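SeviL (Septifer virgatus, PDB 6LF2) binds the saccharides of the glycolipids GM1b and asialo-GM1 as a beta-trefoil R-type lectin. Local coordinates at residues 20-25 with 41-46; 11-16 with 127-132. All coordinates share one frame; numbering follows the deposited sequence.

Interaction 1: residues 20-25 with 41-46. With NGA (2-acetamido-2-deoxy-beta-D-galactopyranose), chain D; GAL (beta-D-galactopyranose), chain C.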
loop_
_atom_site.group_PDB
_atom_site.type_symbol
_atom_site.label_atom_id
_atom_site.label_comp_id
_atom_site.label_asym_id
_atom_site.label_seq_id
_atom_site.Cartn_x
_atom_site.Cartn_y
_atom_site.Cartn_z
ATOM N N GLY B 20 6.589 -2.705 -5.764
ATOM C CA GLY B 20 5.900 -1.680 -5.000
ATOM C C GLY B 20 5.077 -0.712 -5.819
ATOM O O GLY B 20 4.628 0.306 -5.279
ATOM N N GLY B 21 4.870 -0.997 -7.107
ATOM C CA GLY B 21 4.139 -0.081 -7.964
ATOM C C GLY B 21 2.631 -0.201 -7.833
ATOM O O GLY B 21 2.079 -1.266 -7.539
ATOM N N ARG B 22 1.948 0.920 -8.073
ATOM C CA ARG B 22 0.502 1.002 -7.917
ATOM C C ARG B 22 -0.159 1.140 -9.283
ATOM O O ARG B 22 0.281 1.939 -10.115
ATOM C CB ARG B 22 0.113 2.175 -7.005
ATOM C CG ARG B 22 0.148 1.836 -5.512
ATOM C CD ARG B 22 0.728 2.971 -4.662
ATOM N NE ARG B 22 2.192 2.927 -4.656
ATOM C CZ ARG B 22 2.987 3.866 -5.160
ATOM N NH1 ARG B 22 2.482 4.961 -5.713
ATOM N NH2 ARG B 22 4.306 3.707 -5.108
ATOM N N ALA B 23 -1.196 0.333 -9.516
ATOM C CA ALA B 23 -2.030 0.495 -10.698
ATOM C C ALA B 23 -2.712 1.856 -10.661
ATOM O O ALA B 23 -3.146 2.304 -9.603
ATOM C CB ALA B 23 -3.082 -0.615 -10.738
ATOM N N PHE B 24 -2.813 2.513 -11.815
ATOM C CA PHE B 24 -3.484 3.809 -11.873
ATOM C C PHE B 24 -4.264 3.929 -13.178
ATOM O O PHE B 24 -3.970 3.251 -14.164
ATOM C CB PHE B 24 -2.488 4.977 -11.742
ATOM C CG PHE B 24 -1.594 5.169 -12.942
ATOM C CD1 PHE B 24 -0.374 4.514 -13.025
ATOM C CD2 PHE B 24 -1.980 6.000 -13.995
ATOM C CE1 PHE B 24 0.463 4.688 -14.134
ATOM C CE2 PHE B 24 -1.158 6.164 -15.113
ATOM C CZ PHE B 24 0.066 5.509 -15.179
ATOM N N TYR B 25 -5.266 4.812 -13.170
ATOM C CA TYR B 25 -5.966 5.192 -14.396
ATOM C C TYR B 25 -6.214 6.694 -14.344
ATOM O O TYR B 25 -6.971 7.161 -13.490
ATOM C CB TYR B 25 -7.283 4.436 -14.575
ATOM C CG TYR B 25 -8.041 4.904 -15.806
ATOM C CD1 TYR B 25 -7.466 4.813 -17.058
ATOM C CD2 TYR B 25 -9.319 5.454 -15.703
ATOM C CE1 TYR B 25 -8.145 5.245 -18.196
ATOM C CE2 TYR B 25 -10.003 5.892 -16.839
ATOM C CZ TYR B 25 -9.402 5.786 -18.077
ATOM O OH TYR B 25 -10.061 6.213 -19.224
ATOM N N ASP B 41 -3.837 10.514 -6.471
ATOM C CA ASP B 41 -5.261 10.204 -6.360
ATOM C C ASP B 41 -5.738 9.223 -7.421
ATOM O O ASP B 41 -6.698 8.477 -7.178
ATOM C CB ASP B 41 -6.090 11.484 -6.470
ATOM C CG ASP B 41 -6.227 12.193 -5.157
ATOM O OD1 ASP B 41 -5.663 11.693 -4.159
ATOM O OD2 ASP B 41 -6.909 13.239 -5.121
ATOM N N ASP B 42 -5.117 9.218 -8.600
ATOM C CA ASP B 42 -5.594 8.321 -9.642
ATOM C C ASP B 42 -5.127 6.882 -9.431
ATOM O O ASP B 42 -5.384 6.025 -10.282
ATOM C CB ASP B 42 -5.211 8.843 -11.038
ATOM C CG ASP B 42 -3.706 8.940 -11.271
ATOM O OD1 ASP B 42 -2.908 8.528 -10.404
ATOM O OD2 ASP B 42 -3.322 9.433 -12.352
ATOM N N GLN B 43 -4.478 6.598 -8.305
ATOM C CA GLN B 43 -4.169 5.234 -7.906
ATOM C C GLN B 43 -5.221 4.652 -6.973
ATOM O O GLN B 43 -5.054 3.524 -6.498
ATOM C CB GLN B 43 -2.779 5.191 -7.233
ATOM C CG GLN B 43 -1.652 5.651 -8.164
ATOM C CD GLN B 43 -0.417 6.096 -7.402
ATOM O OE1 GLN B 43 -0.252 5.774 -6.222
ATOM N NE2 GLN B 43 0.434 6.867 -8.057
ATOM N N ILE B 44 -6.298 5.385 -6.687
ATOM C CA ILE B 44 -7.356 4.911 -5.803
ATOM C C ILE B 44 -8.473 4.318 -6.648
ATOM O O ILE B 44 -9.012 4.995 -7.537
ATOM C CB ILE B 44 -7.890 6.038 -4.909
ATOM C CG1 ILE B 44 -6.727 6.639 -4.108
ATOM C CG2 ILE B 44 -8.976 5.506 -3.981
ATOM C CD1 ILE B 44 -7.127 7.767 -3.174
ATOM N N TRP B 45 -8.834 3.068 -6.351
ATOM C CA TRP B 45 -9.834 2.325 -7.108
ATOM C C TRP B 45 -11.041 2.001 -6.246
ATOM O O TRP B 45 -10.935 1.852 -5.025
ATOM C CB TRP B 45 -9.267 1.002 -7.660
ATOM C CG TRP B 45 -8.091 1.178 -8.567
ATOM C CD1 TRP B 45 -6.799 1.415 -8.189
ATOM C CD2 TRP B 45 -8.078 1.125 -10.007
ATOM N NE1 TRP B 45 -5.997 1.520 -9.288
ATOM C CE2 TRP B 45 -6.747 1.348 -10.419
ATOM C CE3 TRP B 45 -9.060 0.920 -10.986
ATOM C CZ2 TRP B 45 -6.365 1.367 -11.761
ATOM C CZ3 TRP B 45 -8.677 0.942 -12.326
ATOM C CH2 TRP B 45 -7.345 1.160 -12.702
ATOM N N SER B 46 -12.195 1.857 -6.903
ATOM C CA SER B 46 -13.377 1.292 -6.266
ATOM C C SER B 46 -13.328 -0.226 -6.398
ATOM O O SER B 46 -13.293 -0.753 -7.515
ATOM C CB SER B 46 -14.664 1.830 -6.892
ATOM O OG SER B 46 -14.855 3.199 -6.568
HETATM C C1 NGA D . 2.520 10.540 -13.316
HETATM C C2 NGA D . 1.514 11.620 -13.713
HETATM C C3 NGA D . 0.431 11.776 -12.652
HETATM C C4 NGA D . -0.154 10.415 -12.279
HETATM C C5 NGA D . 0.949 9.395 -11.995
HETATM C C6 NGA D . 0.384 8.000 -11.728
HETATM C C7 NGA D . 2.148 13.453 -15.190
HETATM C C8 NGA D . 2.522 14.904 -15.276
HETATM N N2 NGA D . 2.184 12.883 -13.981
HETATM O O3 NGA D . -0.605 12.567 -13.198
HETATM O O4 NGA D . -0.966 9.945 -13.341
HETATM O O5 NGA D . 1.810 9.330 -13.108
HETATM O O6 NGA D . -0.297 7.952 -10.502
HETATM O O7 NGA D . 1.833 12.840 -16.209
HETATM C C1 GAL C . -1.272 13.413 -12.248
HETATM C C2 GAL C . -1.883 14.583 -13.047
HETATM C C3 GAL C . -2.731 15.488 -12.155
HETATM C C4 GAL C . -3.821 14.638 -11.461
HETATM C C5 GAL C . -3.100 13.506 -10.710
HETATM C C6 GAL C . -3.998 12.497 -10.040
HETATM O O2 GAL C . -0.875 15.385 -13.669
HETATM O O3 GAL C . -3.351 16.530 -12.914
HETATM O O4 GAL C . -4.778 14.094 -12.410
HETATM O O5 GAL C . -2.283 12.731 -11.600
HETATM O O6 GAL C . -4.623 13.053 -8.925
HETATM O O HOH W 1 -3.324 1.635 -6.819
#
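F24 and D42 carry the same first torsion: in each, CG sits between the backbone N and the carbonyl carbon (chi1 71° and 62°), which sets ring and carboxylate side by side, pointing the same way, their planes 26° apart. Together with Q43 they line the glycan pocket of this beta-trefoil, an R-type lectin site in which the short 3-10 turn 41-43 faces strand 22-25. C6 of the N-acetylgalactosamine lies over one face of the F24 ring, 3.6 Å above the plane near its centre, in keeping with the aromatic-sugar contacts common in lectins. D42 takes two hydroxyls at once: O6 of the sugar donates to OD1 at 2.7 Å and O4 to OD2 at 2.6 Å. Q43, extended beyond CG, divides its amide, with NE2 donating to the sugar O6 at 2.8 Å and to K38 O, while OE1 accepts R22 NH1 at 2.9 Å. R22 keeps that oxygen in its guanidinium plane, but the donor stands above the Q43 carbonyl plane; this bond and a weak one from Y40 N on OE1, with K38 O on NE2, would together fix the amide orientation that presents NE2 to the sugar. N26 reaches D42 OD2 from the same chain, and R29 adds a bond to the sugar. Beneath the pocket Y25 N donates to D42 O, joining strand and turn. W45, its ring edge turned to the strand, donates NE1 to A23 O at 3.0 Å; a water lies within hydrogen-bonding distance of that oxygen and of Q43 O.

Interaction 2: residues 11-16 with 127-132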
loop_
_atom_site.group_PDB
_atom_site.type_symbol
_atom_site.label_atom_id
_atom_site.label_comp_id
_atom_site.label_asym_id
_atom_site.label_seq_id
_atom_site.Cartn_x
_atom_site.Cartn_y
_atom_site.Cartn_z
ATOM N N LYS B 11 -12.666 1.619 -1.100
ATOM C CA LYS B 11 -11.720 2.310 -1.962
ATOM C C LYS B 11 -10.328 1.820 -1.600
ATOM O O LYS B 11 -9.998 1.733 -0.412
ATOM C CB LYS B 11 -11.814 3.828 -1.774
ATOM C CG LYS B 11 -13.137 4.458 -2.213
ATOM C CD LYS B 11 -13.210 4.661 -3.722
ATOM C CE LYS B 11 -14.578 5.187 -4.129
ATOM N NZ LYS B 11 -14.961 6.395 -3.345
ATOM N N CYS B 12 -9.519 1.496 -2.605
ATOM C CA CYS B 12 -8.253 0.851 -2.297
ATOM C C CYS B 12 -7.168 1.208 -3.298
ATOM O O CYS B 12 -7.433 1.536 -4.458
ATOM C CB CYS B 12 -8.406 -0.673 -2.239
ATOM S SG CYS B 12 -8.816 -1.431 -3.819
ATOM N N TYR B 13 -5.924 1.138 -2.825
ATOM C CA TYR B 13 -4.781 1.087 -3.718
ATOM C C TYR B 13 -4.524 -0.369 -4.085
ATOM O O TYR B 13 -4.847 -1.283 -3.320
ATOM C CB TYR B 13 -3.527 1.672 -3.064
ATOM C CG TYR B 13 -3.612 3.148 -2.732
ATOM C CD1 TYR B 13 -3.214 4.103 -3.649
ATOM C CD2 TYR B 13 -4.074 3.581 -1.484
ATOM C CE1 TYR B 13 -3.282 5.465 -3.355
ATOM C CE2 TYR B 13 -4.147 4.937 -1.179
ATOM C CZ TYR B 13 -3.750 5.866 -2.114
ATOM O OH TYR B 13 -3.816 7.214 -1.843
ATOM N N ILE B 14 -3.963 -0.575 -5.273
ATOM C CA ILE B 14 -3.683 -1.907 -5.808
ATOM C C ILE B 14 -2.194 -1.929 -6.131
ATOM O O ILE B 14 -1.750 -1.376 -7.142
ATOM C CB ILE B 14 -4.552 -2.236 -7.031
ATOM C CG1 ILE B 14 -6.033 -2.159 -6.638
ATOM C CG2 ILE B 14 -4.200 -3.621 -7.580
ATOM C CD1 ILE B 14 -7.024 -2.378 -7.785
ATOM N N GLN B 15 -1.404 -2.536 -5.245
ATOM C CA GLN B 15 0.043 -2.396 -5.269
ATOM C C GLN B 15 0.713 -3.751 -5.470
ATOM O O GLN B 15 0.261 -4.765 -4.933
ATOM C CB GLN B 15 0.524 -1.739 -3.963
ATOM C CG GLN B 15 2.024 -1.472 -3.907
ATOM C CD GLN B 15 2.383 -0.461 -2.834
ATOM O OE1 GLN B 15 1.912 0.685 -2.858
ATOM N NE2 GLN B 15 3.223 -0.881 -1.884
ATOM N N ASN B 16 1.788 -3.757 -6.255
ATOM C CA ASN B 16 2.464 -4.991 -6.623
ATOM C C ASN B 16 3.562 -5.338 -5.629
ATOM O O ASN B 16 4.361 -4.481 -5.248
ATOM C CB ASN B 16 3.070 -4.853 -8.020
ATOM C CG ASN B 16 3.339 -6.194 -8.662
ATOM O OD1 ASN B 16 4.376 -6.819 -8.421
ATOM N ND2 ASN B 16 2.394 -6.659 -9.474
ATOM N N ILE B 127 -1.287 -6.473 -3.380
ATOM C CA ILE B 127 -1.928 -6.172 -2.114
ATOM C C ILE B 127 -2.876 -5.003 -2.365
ATOM O O ILE B 127 -2.483 -3.984 -2.946
ATOM C CB ILE B 127 -0.886 -5.880 -1.016
ATOM C CG1 ILE B 127 -1.574 -5.609 0.329
ATOM C CG2 ILE B 127 0.052 -4.754 -1.438
ATOM C CD1 ILE B 127 -0.640 -5.790 1.525
ATOM N N LEU B 128 -4.139 -5.193 -2.003
ATOM C CA LEU B 128 -5.190 -4.208 -2.221
ATOM C C LEU B 128 -5.526 -3.643 -0.851
ATOM O O LEU B 128 -6.169 -4.315 -0.043
ATOM C CB LEU B 128 -6.418 -4.842 -2.871
ATOM C CG LEU B 128 -6.238 -5.466 -4.256
ATOM C CD1 LEU B 128 -5.768 -6.905 -4.144
ATOM C CD2 LEU B 128 -7.563 -5.397 -5.000
ATOM N N PHE B 129 -5.049 -2.434 -0.561
ATOM C CA PHE B 129 -5.192 -1.898 0.782
ATOM C C PHE B 129 -6.069 -0.652 0.800
ATOM O O PHE B 129 -6.121 0.112 -0.164
ATOM C CB PHE B 129 -3.824 -1.607 1.434
ATOM C CG PHE B 129 -2.947 -0.609 0.692
ATOM C CD1 PHE B 129 -2.990 0.744 1.022
ATOM C CD2 PHE B 129 -2.014 -1.033 -0.249
ATOM C CE1 PHE B 129 -2.169 1.656 0.403
ATOM C CE2 PHE B 129 -1.185 -0.123 -0.879
ATOM C CZ PHE B 129 -1.255 1.229 -0.551
ATOM N N LYS B 130 -6.767 -0.481 1.927
ATOM C CA LYS B 130 -7.723 0.605 2.109
ATOM C C LYS B 130 -7.068 1.959 1.872
ATOM O O LYS B 130 -6.015 2.251 2.441
ATOM C CB LYS B 130 -8.292 0.559 3.525
ATOM C CG LYS B 130 -9.042 -0.712 3.853
ATOM C CD LYS B 130 -9.465 -0.746 5.311
ATOM C CE LYS B 130 -10.125 -2.076 5.642
ATOM N NZ LYS B 130 -9.297 -3.235 5.194
ATOM N N ALA B 131 -7.703 2.792 1.042
ATOM C CA ALA B 131 -7.155 4.121 0.769
ATOM C C ALA B 131 -7.458 5.118 1.882
ATOM O O ALA B 131 -6.673 6.052 2.097
ATOM C CB ALA B 131 -7.689 4.662 -0.558
ATOM N N TYR B 132 -8.581 4.952 2.581
ATOM C CA TYR B 132 -9.048 5.919 3.580
ATOM C C TYR B 132 -9.238 5.265 4.945
ATOM O O TYR B 132 -9.389 5.954 5.953
ATOM C CB TYR B 132 -10.379 6.558 3.166
ATOM C CG TYR B 132 -10.430 7.144 1.778
ATOM C CD1 TYR B 132 -9.312 7.716 1.201
ATOM C CD2 TYR B 132 -11.609 7.130 1.046
ATOM C CE1 TYR B 132 -9.362 8.249 -0.070
ATOM C CE2 TYR B 132 -11.670 7.659 -0.221
ATOM C CZ TYR B 132 -10.542 8.218 -0.776
ATOM O OH TYR B 132 -10.591 8.757 -2.043
ATOM O OXT TYR B 132 -9.280 4.041 5.078
HETATM O O HOH W 2 -5.375 7.729 0.184
#
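Y13 and F129 face the same side of two antiparallel strands, and their rings run nearly parallel (planes at 26°) but slid apart, the centroids 5.1 Å from each other, so ring overlap is slight. The closer fit is made by Y13 CB, which lies over one face of the F129 ring, 3.7 Å from its centroid and displaced toward the rim, a CH-pi contact. F129 reaches back over strand 11-16 because its CG takes the position between backbone N and carbonyl carbon (chi1 60°). Q15 approaches the same ring differently: its amide plane is turned 85° to the ring, and OE1 comes in at the ring edge, 3.8 Å from F129 CE2. That oxygen is bonded to R22 NE and to Q15 NE2 of the second subunit, while F129 stacks on F129 of that subunit, so this face forms part of the dimer interface. Farther along, A131 CB rests 3.6 Å from Y13 CE2, and a water accepts from Y13 OH and donates to A131 O. The backbone beneath belongs to the beta-trefoil: the N-terminal strand 6-16 meets the C-terminal strand 126-130, closing the chain on itself. Y13 with F129 and Q15 with I127 are hydrogen-bonded pairs, the former through Y13 N to F129 O at 2.9 Å and F129 N to Y13 O at 3.0 Å. Beyond the last strand residue, A131 N still donates to K11 O at 2.9 Å. On the other face I14 and L128 lie alongside each other, pointing the same way, with I14 CG1 3.9 Å from L128 CD2, while F47 of strand 45-50 touches L128.

How the interactions relate
Both contacts are largely buried, their centres about 8 Å apart, but interaction 2 reaches the surface at K11, K130 and Y132, whereas every touching residue of interaction 1 is buried. Strand 6-16 connects them: it pairs with 126-130 on one side and with 45-50 on the other, where W45 N probably bonds to C12 O, and G21 O probably accepts N16 N. Their chemistry follows their place. The 20-25/41-46 contact is polar toward the sugar, with few backbone bonds; the 11-16/127-132 contact is regular strand pairing with an apolar I14/L128 face and a mixed face of Y13, F129 and Q15 that meets the second subunit. R22, which holds the pocket residue Q43, also bonds Q15 at that interface.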